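Local atomic coordinates of hypothetical protein Rv2632c/MT2708 (Mycobacterium tuberculosis, PDB entry 2FGG), a protein that is of unknown function but is related in sequence to Rv1738 of the same organism. Residues L68-Q71 and L72-L75; I17-D21 and E22-A26. One frame throughout, in Å; residues are numbered along the deposited sequence.

Overall arrangement
Three antiparallel strands and one long helix, 54-83, make up the ordered body of this chain, and the two interactions lie on opposite sides of its centre, their own centres about 23 Å apart and their nearest atoms about 9 Å apart. Both are local and largely at the surface. Interaction 1 is a piece of the helix, held by backbone bonds between successive turns, with leucines turned to the sheet. Interaction 2 is the end of the hairpin formed by strands 14-19 and 24-32, where backbone bonds run between strands and a salt bridge joins charged side chains. The helix links them: residues nearer its start touch the hairpin of interaction 2.

Interaction 1. Residues L68-Q71 and L72-L75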
loop_
_atom_site.group_PDB
_atom_site.type_symbol
_atom_site.label_atom_id
_atom_site.label_comp_id
_atom_site.label_asym_id
_atom_site.label_seq_id
_atom_site.Cartn_x
_atom_site.Cartn_y
_atom_site.Cartn_z
ATOM N N LEU A 68 1.205 2.902 0.446
ATOM C CA LEU A 68 0.009 3.023 1.245
ATOM C C LEU A 68 0.358 3.524 2.644
ATOM O O LEU A 68 -0.348 4.377 3.182
ATOM C CB LEU A 68 -0.740 1.692 1.286
ATOM C CG LEU A 68 -2.066 1.601 2.041
ATOM C CD1 LEU A 68 -3.129 2.514 1.452
ATOM C CD2 LEU A 68 -2.536 0.172 2.047
ATOM N N ALA A 69 1.442 3.005 3.222
ATOM C CA ALA A 69 1.935 3.490 4.512
ATOM C C ALA A 69 2.208 4.995 4.464
ATOM O O ALA A 69 1.795 5.726 5.366
ATOM C CB ALA A 69 3.175 2.742 4.929
ATOM N N ASN A 70 2.870 5.454 3.398
ATOM C CA ASN A 70 3.179 6.871 3.216
ATOM C C ASN A 70 1.930 7.727 3.079
ATOM O O ASN A 70 1.879 8.850 3.570
ATOM C CB ASN A 70 4.080 7.095 2.007
ATOM C CG ASN A 70 5.467 6.493 2.181
ATOM O OD1 ASN A 70 5.991 6.366 3.300
ATOM N ND2 ASN A 70 6.074 6.111 1.063
ATOM N N GLN A 71 0.920 7.198 2.407
ATOM C CA GLN A 71 -0.354 7.888 2.305
ATOM C C GLN A 71 -1.019 7.983 3.676
ATOM O O GLN A 71 -1.632 8.997 4.001
ATOM C CB GLN A 71 -1.269 7.173 1.321
ATOM C CG GLN A 71 -0.880 7.369 -0.125
ATOM C CD GLN A 71 -1.672 6.479 -1.025
ATOM O OE1 GLN A 71 -2.894 6.493 -1.003
ATOM N NE2 GLN A 71 -0.985 5.693 -1.825
ATOM N N LEU A 72 -0.877 6.935 4.481
ATOM C CA LEU A 72 -1.446 6.920 5.814
ATOM C C LEU A 72 -0.689 7.839 6.782
ATOM O O LEU A 72 -1.287 8.385 7.722
ATOM C CB LEU A 72 -1.518 5.489 6.346
ATOM C CG LEU A 72 -2.643 4.623 5.780
ATOM C CD1 LEU A 72 -2.378 3.162 6.048
ATOM C CD2 LEU A 72 -3.987 5.047 6.363
ATOM N N PHE A 73 0.614 8.011 6.544
ATOM C CA PHE A 73 1.422 8.962 7.307
ATOM C C PHE A 73 1.024 10.392 6.949
ATOM O O PHE A 73 0.919 11.254 7.816
ATOM C CB PHE A 73 2.921 8.753 7.069
ATOM C CG PHE A 73 3.508 7.561 7.794
ATOM C CD1 PHE A 73 3.384 7.428 9.169
ATOM C CD2 PHE A 73 4.222 6.590 7.095
ATOM C CE1 PHE A 73 3.933 6.325 9.833
ATOM C CE2 PHE A 73 4.777 5.500 7.746
ATOM C CZ PHE A 73 4.628 5.364 9.115
ATOM N N ALA A 74 0.786 10.636 5.672
ATOM C CA ALA A 74 0.306 11.940 5.228
ATOM C C ALA A 74 -1.075 12.257 5.806
ATOM O O ALA A 74 -1.377 13.406 6.113
ATOM C CB ALA A 74 0.280 12.006 3.719
ATOM N N LEU A 75 -1.906 11.236 5.968
ATOM C CA LEU A 75 -3.247 11.425 6.509
ATOM C C LEU A 75 -3.193 11.713 8.004
ATOM O O LEU A 75 -3.947 12.545 8.514
ATOM C CB LEU A 75 -4.118 10.205 6.223
ATOM C CG LEU A 75 -5.588 10.266 6.652
ATOM C CD1 LEU A 75 -6.271 11.554 6.189
ATOM C CD2 LEU A 75 -6.321 9.058 6.129
#
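The carbonyl oxygen of A69 receives the backbone N of F73 at 2.8 Å, an i to i+4 bond of a regular alpha helix. The same step is repeated by L72 to L68, A74 to N70 and L75 to Q71, so four successive bonds tie 68-71 to 72-75.

F73 sets its ring back along the helix. Its CG stands anti to its own carbonyl carbon, chi1 -76°, and this carries F73 CE2 to 4.3 Å from A69 CB. The small alanine leaves room for the phenyl ring one turn on. N70 CA lies at the ring edge, near its plane, while the amide of N70 is turned 37° from the ring, with N70 OD1 4.2 Å from F73 CD2. A polar asparagine suits this exposed position.

The face turned to the sheet is lined by leucines. L68 and L72, one turn apart, meet through CG of the first and CD1 of the second at 4.3 Å; both also touch L30 of strand 24-32 and M37 of strand 35-43. L75 continues this row and reaches W32, so leucines spaced three or four residues apart make the ridge that rests on the sheet. Q71 borders it. Its CG lies anti to the carbonyl carbon, chi1 -74°, and the chain then runs extended before the amide, whose NE2 hydrogen-bonds both V38 O and D67 OD1. A glutamine is long enough to join helix to strand here while its backbone O accepts L75 N at 3.0 Å.

Interaction 2. Residues I17-D21 and E22-A26; sequences IEEHD and ERTRA
Different first torsions bring the charged ends of E18 and R25 together: R25 CG is anti to its backbone N, chi1 -179°, whereas E18 CG is anti to its carbonyl carbon, chi1 -50°. Side by side on one face of a beta hairpin, they close a salt bridge from E18 OE1 to R25 NH1 at 2.7 Å, the carboxylate and guanidinium planes 61° apart. Long, charged chains suit this partly exposed face. Beneath them the backbones form an antiparallel hydrogen-bonded pair, E18 N to R25 O at 2.9 Å and R25 N to E18 O at 2.8 Å, both nearly straight. H20 brings NE2 over the centre of one face of the R25 guanidinium, 4.2 Å above its plane, with the ring steeply inclined to it. Where the strands end, H20 N makes a weak bond to R23 O.

The other face carries I17, E19, T24 and A26. Here the CG of E19 packs against CB of T24 at 3.6 Å, and I17 CG1 lies 4.3 Å from A26 CB; threonine and alanine are compact enough to be buried beneath helix 54-83. That helix covers this face, I17 touching D57 and I61 and A26 touching A60, while on the far edge of strand 24-32 A26 bonds through its backbone to G41 of strand 35-43.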
loop_
_atom_site.group_PDB
_atom_site.type_symbol
_atom_site.label_atom_id
_atom_site.label_comp_id
_atom_site.label_asym_id
_atom_site.label_seq_id
_atom_site.Cartn_x
_atom_site.Cartn_y
_atom_site.Cartn_z
ATOM N N ILE A 17 -1.736 -8.635 -7.533
ATOM C CA ILE A 17 -0.445 -8.663 -8.233
ATOM C C ILE A 17 -0.650 -9.059 -9.690
ATOM O O ILE A 17 -1.095 -10.167 -9.970
ATOM C CB ILE A 17 0.564 -9.658 -7.600
ATOM C CG1 ILE A 17 0.695 -9.446 -6.092
ATOM C CG2 ILE A 17 1.931 -9.550 -8.272
ATOM C CD1 ILE A 17 -0.116 -10.424 -5.271
ATOM N N GLU A 18 -0.326 -8.156 -10.611
ATOM C CA GLU A 18 -0.409 -8.446 -12.041
ATOM C C GLU A 18 0.982 -8.440 -12.641
ATOM O O GLU A 18 1.743 -7.495 -12.437
ATOM C CB GLU A 18 -1.248 -7.407 -12.779
ATOM C CG GLU A 18 -2.599 -7.096 -12.188
ATOM C CD GLU A 18 -3.291 -5.982 -12.947
ATOM O OE1 GLU A 18 -3.147 -4.808 -12.539
ATOM O OE2 GLU A 18 -3.956 -6.279 -13.965
ATOM N N GLU A 19 1.302 -9.487 -13.394
ATOM C CA GLU A 19 2.614 -9.623 -14.019
ATOM C C GLU A 19 2.466 -9.462 -15.531
ATOM O O GLU A 19 1.795 -10.265 -16.184
ATOM C CB GLU A 19 3.233 -10.971 -13.648
ATOM C CG GLU A 19 3.430 -11.152 -12.142
ATOM C CD GLU A 19 3.195 -12.576 -11.679
ATOM O OE1 GLU A 19 2.360 -12.772 -10.771
ATOM O OE2 GLU A 19 3.837 -13.501 -12.223
ATOM N N HIS A 20 3.098 -8.423 -16.077
ATOM C CA HIS A 20 2.780 -7.952 -17.434
ATOM C C HIS A 20 3.223 -8.833 -18.637
ATOM O O HIS A 20 2.332 -9.361 -19.305
ATOM C CB HIS A 20 3.095 -6.450 -17.619
ATOM C CG HIS A 20 2.209 -5.526 -16.827
ATOM N ND1 HIS A 20 1.569 -4.441 -17.394
ATOM C CD2 HIS A 20 1.870 -5.514 -15.514
ATOM C CE1 HIS A 20 0.876 -3.804 -16.467
ATOM N NE2 HIS A 20 1.042 -4.434 -15.316
ATOM N N ASP A 21 4.515 -9.036 -18.962
ATOM C CA ASP A 21 5.751 -8.545 -18.312
ATOM C C ASP A 21 6.169 -7.134 -18.820
ATOM O O ASP A 21 5.448 -6.552 -19.640
ATOM C CB ASP A 21 6.878 -9.569 -18.556
ATOM C CG ASP A 21 7.025 -10.590 -17.420
ATOM O OD1 ASP A 21 7.607 -11.669 -17.673
ATOM O OD2 ASP A 21 6.578 -10.321 -16.278
ATOM N N GLU A 22 7.318 -6.571 -18.395
ATOM C CA GLU A 22 8.464 -7.251 -17.727
ATOM C C GLU A 22 8.446 -7.693 -16.230
ATOM O O GLU A 22 9.118 -8.687 -15.937
ATOM C CB GLU A 22 9.814 -6.571 -18.077
ATOM C CG GLU A 22 10.238 -5.387 -17.184
ATOM C CD GLU A 22 10.077 -4.021 -17.852
ATOM O OE1 GLU A 22 9.987 -3.011 -17.118
ATOM O OE2 GLU A 22 10.053 -3.951 -19.103
ATOM N N ARG A 23 7.775 -7.047 -15.262
ATOM C CA ARG A 23 7.073 -5.747 -15.208
ATOM C C ARG A 23 5.854 -6.009 -14.339
ATOM O O ARG A 23 4.723 -5.787 -14.755
ATOM C CB ARG A 23 6.629 -5.161 -16.551
ATOM C CG ARG A 23 6.797 -3.637 -16.706
ATOM C CD ARG A 23 7.102 -2.904 -15.387
ATOM N NE ARG A 23 8.039 -1.797 -15.606
ATOM C CZ ARG A 23 8.788 -1.226 -14.661
ATOM N NH1 ARG A 23 8.728 -1.645 -13.403
ATOM N NH2 ARG A 23 9.607 -0.229 -14.978
ATOM N N THR A 24 6.099 -6.505 -13.133
ATOM C CA THR A 24 5.029 -6.878 -12.217
ATOM C C THR A 24 4.592 -5.719 -11.304
ATOM O O THR A 24 5.420 -4.999 -10.749
ATOM C CB THR A 24 5.357 -8.200 -11.447
ATOM O OG1 THR A 24 4.903 -8.118 -10.091
ATOM C CG2 THR A 24 6.849 -8.504 -11.467
ATOM N N ARG A 25 3.279 -5.544 -11.180
ATOM C CA ARG A 25 2.698 -4.436 -10.424
ATOM C C ARG A 25 1.740 -4.926 -9.351
ATOM O O ARG A 25 0.915 -5.796 -9.592
ATOM C CB ARG A 25 1.949 -3.480 -11.356
ATOM C CG ARG A 25 1.333 -2.273 -10.655
ATOM C CD ARG A 25 -0.113 -2.066 -11.087
ATOM N NE ARG A 25 -0.211 -1.425 -12.394
ATOM C CZ ARG A 25 -1.268 -1.509 -13.200
ATOM N NH1 ARG A 25 -2.334 -2.218 -12.848
ATOM N NH2 ARG A 25 -1.249 -0.889 -14.372
ATOM N N ALA A 26 1.853 -4.349 -8.165
ATOM C CA ALA A 26 0.926 -4.644 -7.089
ATOM C C ALA A 26 0.127 -3.413 -6.688
ATOM O O ALA A 26 0.635 -2.291 -6.683
ATOM C CB ALA A 26 1.647 -5.227 -5.891
#